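Local coordinates for secretory-abundant heat soluble protein 1 (Ramazzottius varieornatus, PDB 5XN9), which acts as a secreted, heat-soluble molecular shield when water is scarce, forming non-crystalline amorphous solids on drying that support desiccation tolerance, at residues W12-R17 with H39-K44; I18-A23 with G126-K131; G49-H54 with D66-L71. One frame throughout, in Å; residues are numbered along the deposited sequence. Where two conformers were deposited one is given.

Contact 1 of 3, residues W12-R17 with H39-K44; sequences WESTDR and HKTFHK. With MG (magnesium ion), chain C.
In the wall of a beta-barrel of the fatty acid binding protein type, W12 and E13 of strand 10-19 pair antiparallel with F42 and H43 at the start of strand 42-48. W12 and H43 form the hydrogen-bonded pair, W12 N giving to H43 O at 2.8 Å and H43 N returning a bond to W12 O. Bonds between S14 and T41 extend the pairing past the strand's end: S14 N donates to T41 O, and S14 OG accepts from T41 N at 2.9 Å. A chi1 of 60° holds this hydroxyl between the backbone N and carbonyl carbon of S14, where it can take the T41 N-H, which is why a short hydroxyl side chain suits the place.

K40 bends at chi2 and chi3, bringing NZ back over strand 10-19. There NZ forms a salt bridge with E13 OE1 at 2.7 Å, on the anti side of the carboxylate, and a hydrogen bond to S14 O at 2.8 Å; one ammonium thus ties a side chain and a backbone carbonyl together. The extended E13 lies alongside F42 and points the same way, its CB and CG against F42 CD2 and CE2 (CG to CE2 3.6 Å), while its carboxylate reaches the lysine.

On the face shared with W12, H43 binds magnesium through NE2 at 1.9 Å, Y134 OH being another ligand, and its ND1 faces H54. The arrangement is that of an antiparallel barrel wall carrying an inward-facing histidine metal site.

Contact 2 of 3, residues I18-A23 with G126-K131; sequences IENFDA and GDVTAK
E19 and K131 face each other as an antiparallel hydrogen-bonded pair, with E19 N to K131 O at 2.9 Å and K131 N to E19 O at 3.0 Å, and just beyond this pair the chain leaves the sheet for helix 21-27. The turn is made at N20, whose positive phi of 63° swings the backbone away from its partner strand; asparagine tolerates this conformation better than most residues.

The side chain of N20 then takes over where the backbone ladder stops. With CG anti to the backbone N (chi1 -154°), the amide reaches back to strand 128-136, and ND2 donates to T129 O at 3.0 Å. The N-H points almost straight at the oxygen, 171° at the hydrogen, and the oxygen lies in the amide plane, but the donor stands above the plane of the T129 carbonyl. N20 sits at the N-cap position, yet its side chain is spent on this strand and makes no capping bond.

A130 fits against the turn because its methyl is small: CB lies 3.4 Å from N20 O and 4.0 Å from F21 CD1. Further along, V128 CG1 approaches A23 CB at 4.2 Å, an apolar contact between the start of the helix and the strand. E19 and K131 run side by side in the same direction, though their charged ends stay 6.3 Å apart, OE2 to NZ; K131 NZ turns instead to E120 and T122 on strand 118-125.

Helix 21-27 therefore rests on the start of strand 128-136, with F24 against A130 and A27 against V128, while F21 meets Y123 of strand 118-125 edge-to-face.

Contact 3 of 3, residues G49-H54 with D66-L71; sequences GDHYHH and DVNFKL. With EDO (1,2-ethanediol), chain H.
Y52 lays its CB over one face of the F69 ring, the central side-chain contact of the beta-hairpin formed by strands 51-58 and 63-69. The CB is 3.6 Å from the ring centroid, a CH-pi contact displaced toward the rim near CZ. The two ring planes are only 11° apart but slide past each other, their centroids separated by 5.2 Å, so the rings barely overlap and it is the tyrosine methylene that covers the phenylalanine. F69 gets there because its chi1 of 75° places CG between the backbone N and the carbonyl carbon, turning the ring across the strand pair. H54 CB touches the same ring at its edge, and L71 CD1 comes to 3.9 Å from Y52 CE1. Aromatic rings and aliphatic carbons fill this face, which Y88 extends by stacking on F69; H54 departs from it at its polar end, with ND1 bonded to Y88.

The backbone beneath is regular: Y52 with F69 and H54 with V67 are hydrogen-bonded pairs, and H53 with N68 is the non-hydrogen-bonded pair between them. Before the strand, G49 N donates to O2 of a 1,2-ethanediol at 3.0 Å, a molecule probably from the crystallisation liquor.

Polar groups occupy the other face. The side chains of N68 and H51 cross at about a right angle, yet the amide and imidazole are nearly parallel in the conformer given. H51 ND1 donates a hydrogen bond to D50 OD1, which lies in the ring plane and probably steadies the imidazole. The D66 carboxylate stands nearly perpendicular to the H53 ring, at 84°, with OD1 near the ring plane: H53 ND1 donates to D66 OD1 at 2.7 Å, on the syn side of the carboxylate.

All three contacts belong to one continuous antiparallel sheet. Contacts 1 and 2 share strand 10-19, which pairs with strand 42-48 in the first and strand 128-136 in the second; their centres are 16 Å apart. Strand 42-48 also adjoins strand 51-58, so contact 1 passes directly into contact 3, and H43 ND1 lies 2.8 Å from H54 NE2, a probable hydrogen bond that places H54 in the second shell of the magnesium. The F21 side chain of contact 2 approaches this ion to about 7 Å. Contacts 2 and 3 lie on opposite sides of the chain's centre, their nearest atoms about 12 Å apart.

Contact 1 of 3, residues W12-R17 with H39-K44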
loop_
_atom_site.group_PDB
_atom_site.type_symbol
_atom_site.label_atom_id
_atom_site.label_comp_id
_atom_site.label_asym_id
_atom_site.label_seq_id
_atom_site.Cartn_x
_atom_site.Cartn_y
_atom_site.Cartn_z
ATOM N N TRP A 12 -9.981 1.455 -4.784
ATOM C CA TRP A 12 -9.573 0.107 -5.157
ATOM C C TRP A 12 -9.953 -0.866 -4.055
ATOM O O TRP A 12 -9.813 -0.552 -2.872
ATOM C CB TRP A 12 -8.060 0.054 -5.356
ATOM C CG TRP A 12 -7.569 1.044 -6.356
ATOM C CD1 TRP A 12 -7.007 2.268 -6.103
ATOM C CD2 TRP A 12 -7.600 0.901 -7.777
ATOM N NE1 TRP A 12 -6.681 2.890 -7.289
ATOM C CE2 TRP A 12 -7.042 2.076 -8.331
ATOM C CE3 TRP A 12 -8.050 -0.105 -8.640
ATOM C CZ2 TRP A 12 -6.908 2.263 -9.702
ATOM C CZ3 TRP A 12 -7.922 0.084 -10.002
ATOM C CH2 TRP A 12 -7.356 1.262 -10.522
ATOM N N GLU A 13 -10.395 -2.063 -4.442
ATOM C CA GLU A 13 -10.847 -3.074 -3.497
ATOM C C GLU A 13 -10.154 -4.390 -3.817
ATOM O O GLU A 13 -10.018 -4.751 -4.986
ATOM C CB GLU A 13 -12.366 -3.239 -3.620
ATOM C CG GLU A 13 -12.950 -4.395 -2.852
ATOM C CD GLU A 13 -14.443 -4.522 -3.071
ATOM O OE1 GLU A 13 -15.025 -5.534 -2.632
ATOM O OE2 GLU A 13 -15.034 -3.607 -3.682
ATOM N N SER A 14 -9.717 -5.106 -2.778
ATOM C CA SER A 14 -8.987 -6.353 -2.991
ATOM C C SER A 14 -9.882 -7.428 -3.595
ATOM O O SER A 14 -11.105 -7.420 -3.433
ATOM C CB SER A 14 -8.378 -6.853 -1.682
ATOM O OG SER A 14 -9.373 -7.103 -0.708
ATOM N N THR A 15 -9.257 -8.353 -4.315
ATOM C CA THR A 15 -9.947 -9.463 -4.947
ATOM C C THR A 15 -9.501 -10.767 -4.295
ATOM O O THR A 15 -8.816 -10.772 -3.266
ATOM C CB THR A 15 -9.643 -9.479 -6.449
ATOM O OG1 THR A 15 -8.270 -9.841 -6.642
ATOM C CG2 THR A 15 -9.900 -8.108 -7.070
ATOM N N ASP A 16 -9.884 -11.887 -4.911
ATOM C CA ASP A 16 -9.428 -13.193 -4.458
ATOM C C ASP A 16 -8.011 -13.515 -4.908
ATOM O O ASP A 16 -7.434 -14.495 -4.424
ATOM C CB ASP A 16 -10.371 -14.290 -4.962
ATOM C CG ASP A 16 -11.721 -14.255 -4.281
ATOM O OD1 ASP A 16 -11.858 -13.526 -3.277
ATOM O OD2 ASP A 16 -12.641 -14.967 -4.742
ATOM N N ARG A 17 -7.446 -12.724 -5.818
ATOM C CA ARG A 17 -6.135 -13.016 -6.383
ATOM C C ARG A 17 -5.046 -12.465 -5.471
ATOM O O ARG A 17 -5.005 -11.260 -5.190
ATOM C CB ARG A 17 -6.024 -12.427 -7.785
ATOM C CG ARG A 17 -7.039 -13.000 -8.765
ATOM C CD ARG A 17 -7.262 -12.053 -9.929
ATOM N NE ARG A 17 -6.110 -12.010 -10.821
ATOM C CZ ARG A 17 -5.845 -11.006 -11.648
ATOM N NH1 ARG A 17 -4.776 -11.055 -12.432
ATOM N NH2 ARG A 17 -6.645 -9.947 -11.684
ATOM N N HIS A 39 -7.886 -10.717 3.738
ATOM C CA HIS A 39 -9.029 -9.960 4.227
ATOM C C HIS A 39 -9.299 -8.773 3.320
ATOM O O HIS A 39 -8.371 -8.154 2.787
ATOM C CB HIS A 39 -8.792 -9.492 5.658
ATOM C CG HIS A 39 -8.834 -10.604 6.659
ATOM N ND1 HIS A 39 -10.004 -11.027 7.255
ATOM C CD2 HIS A 39 -7.853 -11.400 7.147
ATOM C CE1 HIS A 39 -9.738 -12.027 8.076
ATOM N NE2 HIS A 39 -8.440 -12.275 8.027
ATOM N N LYS A 40 -10.581 -8.462 3.145
ATOM C CA LYS A 40 -10.999 -7.378 2.263
ATOM C C LYS A 40 -10.306 -6.075 2.638
ATOM O O LYS A 40 -10.384 -5.614 3.782
ATOM C CB LYS A 40 -12.518 -7.223 2.355
ATOM C CG LYS A 40 -13.101 -6.124 1.488
ATOM C CD LYS A 40 -12.818 -6.347 0.019
ATOM C CE LYS A 40 -13.484 -7.605 -0.507
ATOM N NZ LYS A 40 -13.464 -7.638 -1.997
ATOM N N THR A 41 -9.624 -5.493 1.661
ATOM C CA THR A 41 -8.776 -4.329 1.862
ATOM C C THR A 41 -9.123 -3.299 0.804
ATOM O O THR A 41 -9.347 -3.645 -0.360
ATOM C CB THR A 41 -7.290 -4.725 1.732
ATOM O OG1 THR A 41 -6.980 -5.716 2.725
ATOM C CG2 THR A 41 -6.353 -3.515 1.887
ATOM N N PHE A 42 -9.167 -2.036 1.210
ATOM C CA PHE A 42 -9.454 -0.934 0.311
ATOM C C PHE A 42 -8.287 0.044 0.313
ATOM O O PHE A 42 -7.739 0.371 1.372
ATOM C CB PHE A 42 -10.727 -0.200 0.742
ATOM C CG PHE A 42 -11.945 -1.060 0.744
ATOM C CD1 PHE A 42 -12.269 -1.818 1.859
ATOM C CD2 PHE A 42 -12.775 -1.110 -0.363
ATOM C CE1 PHE A 42 -13.406 -2.624 1.865
ATOM C CE2 PHE A 42 -13.910 -1.904 -0.365
ATOM C CZ PHE A 42 -14.225 -2.666 0.749
ATOM N N HIS A 43 -7.909 0.497 -0.877
ATOM C CA HIS A 43 -6.968 1.598 -1.058
ATOM C C HIS A 43 -7.703 2.693 -1.804
ATOM O O HIS A 43 -8.228 2.452 -2.894
ATOM C CB HIS A 43 -5.753 1.181 -1.894
ATOM C CG HIS A 43 -4.831 0.243 -1.188
ATOM N ND1 HIS A 43 -3.868 0.678 -0.304
ATOM C CD2 HIS A 43 -4.734 -1.108 -1.217
ATOM C CE1 HIS A 43 -3.216 -0.363 0.180
ATOM N NE2 HIS A 43 -3.718 -1.457 -0.362
ATOM N N LYS A 44 -7.747 3.885 -1.219
ATOM C CA LYS A 44 -8.327 5.052 -1.863
ATOM C C LYS A 44 -7.238 6.108 -1.966
ATOM O O LYS A 44 -6.639 6.488 -0.958
ATOM C CB LYS A 44 -9.536 5.556 -1.070
ATOM C CG LYS A 44 -10.630 4.510 -0.946
ATOM C CD LYS A 44 -11.829 5.018 -0.165
ATOM C CE LYS A 44 -12.838 3.889 0.047
ATOM N NZ LYS A 44 -13.969 4.251 0.947
HETATM MG MG MG C . -3.294 -3.299 -0.085
#

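Contact 2 of 3, residues I18-A23 with G126-K131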
loop_
_atom_site.group_PDB
_atom_site.type_symbol
_atom_site.label_atom_id
_atom_site.label_comp_id
_atom_site.label_asym_id
_atom_site.label_seq_id
_atom_site.Cartn_x
_atom_site.Cartn_y
_atom_site.Cartn_z
ATOM N N ILE A 18 -4.168 -13.354 -5.010
ATOM C CA ILE A 18 -3.102 -12.996 -4.087
ATOM C C ILE A 18 -2.016 -14.041 -4.283
ATOM O O ILE A 18 -2.299 -15.187 -4.645
ATOM C CB ILE A 18 -3.648 -12.956 -2.636
ATOM C CG1 ILE A 18 -2.607 -12.421 -1.654
ATOM C CG2 ILE A 18 -4.178 -14.325 -2.217
ATOM C CD1 ILE A 18 -3.220 -11.985 -0.335
ATOM N N GLU A 19 -0.762 -13.637 -4.092
ATOM C CA GLU A 19 0.358 -14.525 -4.380
ATOM C C GLU A 19 1.473 -14.292 -3.378
ATOM O O GLU A 19 1.970 -13.170 -3.251
ATOM C CB GLU A 19 0.866 -14.296 -5.802
ATOM C CG GLU A 19 1.988 -15.221 -6.220
ATOM C CD GLU A 19 2.432 -14.950 -7.637
ATOM O OE1 GLU A 19 1.794 -15.478 -8.573
ATOM O OE2 GLU A 19 3.402 -14.180 -7.809
ATOM N N ASN A 20 1.847 -15.351 -2.663
ATOM C CA ASN A 20 3.019 -15.376 -1.790
ATOM C C ASN A 20 2.919 -14.388 -0.634
ATOM O O ASN A 20 3.942 -13.976 -0.072
ATOM C CB ASN A 20 4.319 -15.161 -2.574
ATOM C CG ASN A 20 5.518 -15.778 -1.888
ATOM O OD1 ASN A 20 5.416 -16.851 -1.289
ATOM N ND2 ASN A 20 6.664 -15.105 -1.970
ATOM N N PHE A 21 1.700 -13.994 -0.264
ATOM C CA PHE A 21 1.554 -12.936 0.727
ATOM C C PHE A 21 1.964 -13.396 2.119
ATOM O O PHE A 21 2.477 -12.592 2.904
ATOM C CB PHE A 21 0.122 -12.402 0.730
ATOM C CG PHE A 21 -0.015 -11.053 1.359
ATOM C CD1 PHE A 21 0.421 -9.923 0.693
ATOM C CD2 PHE A 21 -0.587 -10.910 2.613
ATOM C CE1 PHE A 21 0.298 -8.668 1.267
ATOM C CE2 PHE A 21 -0.714 -9.664 3.195
ATOM C CZ PHE A 21 -0.271 -8.538 2.519
ATOM N N ASP A 22 1.750 -14.673 2.447
ATOM C CA ASP A 22 2.164 -15.160 3.759
ATOM C C ASP A 22 3.682 -15.124 3.913
ATOM O O ASP A 22 4.193 -14.802 4.993
ATOM C CB ASP A 22 1.602 -16.560 4.010
ATOM C CG ASP A 22 0.148 -16.534 4.447
ATOM O OD1 ASP A 22 -0.497 -15.467 4.350
ATOM O OD2 ASP A 22 -0.357 -17.587 4.884
ATOM N N ALA A 23 4.418 -15.441 2.844
ATOM C CA ALA A 23 5.875 -15.359 2.895
ATOM C C ALA A 23 6.331 -13.925 3.114
ATOM O O ALA A 23 7.312 -13.676 3.826
ATOM C CB ALA A 23 6.479 -15.916 1.608
ATOM N N GLY A 126 13.580 -7.314 1.055
ATOM C CA GLY A 126 14.711 -8.140 0.660
ATOM C C GLY A 126 14.378 -8.916 -0.597
ATOM O O GLY A 126 13.917 -8.354 -1.598
ATOM N N ASP A 127 14.612 -10.231 -0.564
ATOM C CA ASP A 127 14.402 -11.092 -1.725
ATOM C C ASP A 127 13.019 -11.730 -1.771
ATOM O O ASP A 127 12.809 -12.664 -2.554
ATOM C CB ASP A 127 15.473 -12.190 -1.795
ATOM C CG ASP A 127 15.385 -13.184 -0.640
ATOM O OD1 ASP A 127 14.829 -12.837 0.420
ATOM O OD2 ASP A 127 15.896 -14.321 -0.789
ATOM N N VAL A 128 12.073 -11.256 -0.966
ATOM C CA VAL A 128 10.751 -11.866 -0.861
ATOM C C VAL A 128 9.746 -10.930 -1.516
ATOM O O VAL A 128 9.626 -9.761 -1.119
ATOM C CB VAL A 128 10.378 -12.142 0.603
ATOM C CG1 VAL A 128 8.957 -12.671 0.698
ATOM C CG2 VAL A 128 11.361 -13.125 1.228
ATOM N N THR A 129 9.019 -11.432 -2.518
ATOM C CA THR A 129 8.057 -10.610 -3.238
ATOM C C THR A 129 6.673 -11.230 -3.123
ATOM O O THR A 129 6.510 -12.442 -3.300
ATOM C CB THR A 129 8.430 -10.561 -4.721
ATOM O OG1 THR A 129 9.785 -10.115 -4.859
ATOM C CG2 THR A 129 7.496 -9.639 -5.489
ATOM N N ALA A 130 5.675 -10.396 -2.842
ATOM C CA ALA A 130 4.285 -10.821 -2.879
ATOM C C ALA A 130 3.499 -9.894 -3.793
ATOM O O ALA A 130 3.927 -8.778 -4.101
ATOM C CB ALA A 130 3.653 -10.855 -1.487
ATOM N N LYS A 131 2.337 -10.369 -4.228
ATOM C CA LYS A 131 1.488 -9.581 -5.098
ATOM C C LYS A 131 0.042 -9.727 -4.669
ATOM O O LYS A 131 -0.378 -10.771 -4.159
ATOM C CB LYS A 131 1.630 -10.010 -6.554
ATOM C CG LYS A 131 2.929 -9.564 -7.189
ATOM C CD LYS A 131 3.048 -10.098 -8.595
ATOM C CE LYS A 131 4.306 -9.585 -9.262
ATOM N NZ LYS A 131 4.181 -8.146 -9.566
#

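Contact 3 of 3, residues G49-H54 with D66-L71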
loop_
_atom_site.group_PDB
_atom_site.type_symbol
_atom_site.label_atom_id
_atom_site.label_comp_id
_atom_site.label_asym_id
_atom_site.label_seq_id
_atom_site.Cartn_x
_atom_site.Cartn_y
_atom_site.Cartn_z
ATOM N N GLY A 49 -5.173 19.416 -3.916
ATOM C CA GLY A 49 -4.354 20.574 -4.196
ATOM C C GLY A 49 -2.894 20.226 -4.364
ATOM O O GLY A 49 -2.471 19.762 -5.426
ATOM N N ASP A 50 -2.121 20.432 -3.301
ATOM C CA ASP A 50 -0.674 20.292 -3.328
ATOM C C ASP A 50 -0.191 18.993 -2.704
ATOM O O ASP A 50 1.009 18.842 -2.466
ATOM C CB ASP A 50 -0.014 21.487 -2.628
ATOM C CG ASP A 50 -0.503 21.686 -1.187
ATOM O OD1 ASP A 50 -1.391 20.947 -0.722
ATOM O OD2 ASP A 50 -0.004 22.620 -0.520
ATOM N N HIS A 51 -1.091 18.057 -2.428
ATOM C CA HIS A 51 -0.696 16.800 -1.814
ATOM C C HIS A 51 -1.727 15.746 -2.180
ATOM O O HIS A 51 -2.778 16.046 -2.757
ATOM C CB HIS A 51 -0.544 16.934 -0.294
ATOM C CG HIS A 51 -1.825 17.239 0.421
ATOM N ND1 HIS A 51 -2.404 18.491 0.407
ATOM C CD2 HIS A 51 -2.624 16.464 1.192
ATOM C CE1 HIS A 51 -3.513 18.468 1.127
ATOM N NE2 HIS A 51 -3.671 17.249 1.612
ATOM N N TYR A 52 -1.387 14.501 -1.868
ATOM C CA TYR A 52 -2.270 13.370 -2.069
ATOM C C TYR A 52 -2.661 12.782 -0.727
ATOM O O TYR A 52 -1.951 12.928 0.275
ATOM C CB TYR A 52 -1.576 12.261 -2.868
ATOM C CG TYR A 52 -1.333 12.594 -4.315
ATOM C CD1 TYR A 52 -0.188 13.276 -4.706
ATOM C CD2 TYR A 52 -2.244 12.215 -5.301
ATOM C CE1 TYR A 52 0.035 13.584 -6.047
ATOM C CE2 TYR A 52 -2.030 12.509 -6.636
ATOM C CZ TYR A 52 -0.895 13.191 -7.004
ATOM O OH TYR A 52 -0.696 13.470 -8.331
ATOM N N HIS A 53 -3.816 12.127 -0.707
ATOM C CA HIS A 53 -4.187 11.249 0.392
ATOM C C HIS A 53 -4.244 9.814 -0.091
ATOM O O HIS A 53 -4.682 9.538 -1.214
ATOM C CB HIS A 53 -5.552 11.612 0.967
ATOM C CG HIS A 53 -5.528 12.842 1.806
ATOM N ND1 HIS A 53 -5.613 12.804 3.180
ATOM C CD2 HIS A 53 -5.416 14.149 1.471
ATOM C CE1 HIS A 53 -5.584 14.037 3.654
ATOM N NE2 HIS A 53 -5.447 14.871 2.640
ATOM N N HIS A 54 -3.826 8.909 0.786
ATOM C CA HIS A 54 -3.876 7.481 0.533
ATOM C C HIS A 54 -4.505 6.882 1.779
ATOM O O HIS A 54 -3.883 6.867 2.852
ATOM C CB HIS A 54 -2.476 6.923 0.303
ATOM C CG HIS A 54 -2.451 5.445 0.119
ATOM N ND1 HIS A 54 -1.281 4.718 0.103
ATOM C CD2 HIS A 54 -3.456 4.556 -0.074
ATOM C CE1 HIS A 54 -1.566 3.441 -0.076
ATOM N NE2 HIS A 54 -2.877 3.317 -0.190
ATOM N N ASP A 66 -5.113 7.129 7.179
ATOM C CA ASP A 66 -5.086 8.152 6.139
ATOM C C ASP A 66 -3.663 8.694 6.083
ATOM O O ASP A 66 -3.193 9.327 7.037
ATOM C CB ASP A 66 -6.098 9.259 6.457
ATOM C CG ASP A 66 -6.309 10.217 5.295
ATOM O OD1 ASP A 66 -5.318 10.606 4.646
ATOM O OD2 ASP A 66 -7.471 10.591 5.033
ATOM N N VAL A 67 -2.978 8.418 4.983
ATOM C CA VAL A 67 -1.611 8.857 4.757
ATOM C C VAL A 67 -1.633 10.071 3.833
ATOM O O VAL A 67 -2.205 10.020 2.743
ATOM C CB VAL A 67 -0.784 7.717 4.135
ATOM C CG1 VAL A 67 0.608 8.194 3.793
ATOM C CG2 VAL A 67 -0.743 6.514 5.076
ATOM N N ASN A 68 -1.012 11.154 4.274
ATOM C CA ASN A 68 -0.830 12.362 3.480
ATOM C C ASN A 68 0.554 12.265 2.854
ATOM O O ASN A 68 1.537 12.006 3.559
ATOM C CB ASN A 68 -0.900 13.566 4.429
ATOM C CG ASN A 68 -0.770 14.922 3.726
ATOM O OD1 ASN A 68 -0.018 15.085 2.769
ATOM N ND2 ASN A 68 -1.496 15.914 4.237
ATOM N N PHE A 69 0.637 12.443 1.533
ATOM C CA PHE A 69 1.940 12.418 0.889
ATOM C C PHE A 69 2.050 13.456 -0.212
ATOM O O PHE A 69 1.061 13.822 -0.852
ATOM C CB PHE A 69 2.364 11.015 0.407
ATOM C CG PHE A 69 1.663 10.517 -0.830
ATOM C CD1 PHE A 69 2.142 10.823 -2.093
ATOM C CD2 PHE A 69 0.565 9.683 -0.725
ATOM C CE1 PHE A 69 1.514 10.342 -3.235
ATOM C CE2 PHE A 69 -0.069 9.189 -1.861
ATOM C CZ PHE A 69 0.416 9.508 -3.122
ATOM N N LYS A 70 3.272 13.936 -0.404
ATOM C CA LYS A 70 3.661 14.653 -1.607
ATOM C C LYS A 70 4.670 13.793 -2.355
ATOM O O LYS A 70 5.548 13.168 -1.743
ATOM C CB LYS A 70 4.277 16.017 -1.269
ATOM C CG LYS A 70 3.279 17.004 -0.678
ATOM C CD LYS A 70 3.936 18.333 -0.294
ATOM C CE LYS A 70 2.944 19.291 0.352
ATOM N NZ LYS A 70 3.517 20.624 0.700
ATOM N N LEU A 71 4.539 13.739 -3.678
ATOM C CA LEU A 71 5.495 12.955 -4.452
ATOM C C LEU A 71 6.911 13.448 -4.195
ATOM O O LEU A 71 7.168 14.656 -4.176
ATOM C CB LEU A 71 5.167 12.993 -5.945
ATOM C CG LEU A 71 3.867 12.258 -6.297
ATOM C CD1 LEU A 71 3.403 12.608 -7.701
ATOM C CD2 LEU A 71 4.039 10.737 -6.140
HETATM C C1 EDO H . -9.322 19.719 -6.169
HETATM O O1 EDO H . -10.173 20.832 -5.871
HETATM C C2 EDO H . -7.873 20.072 -5.852
HETATM O O2 EDO H . -7.026 18.978 -6.223
#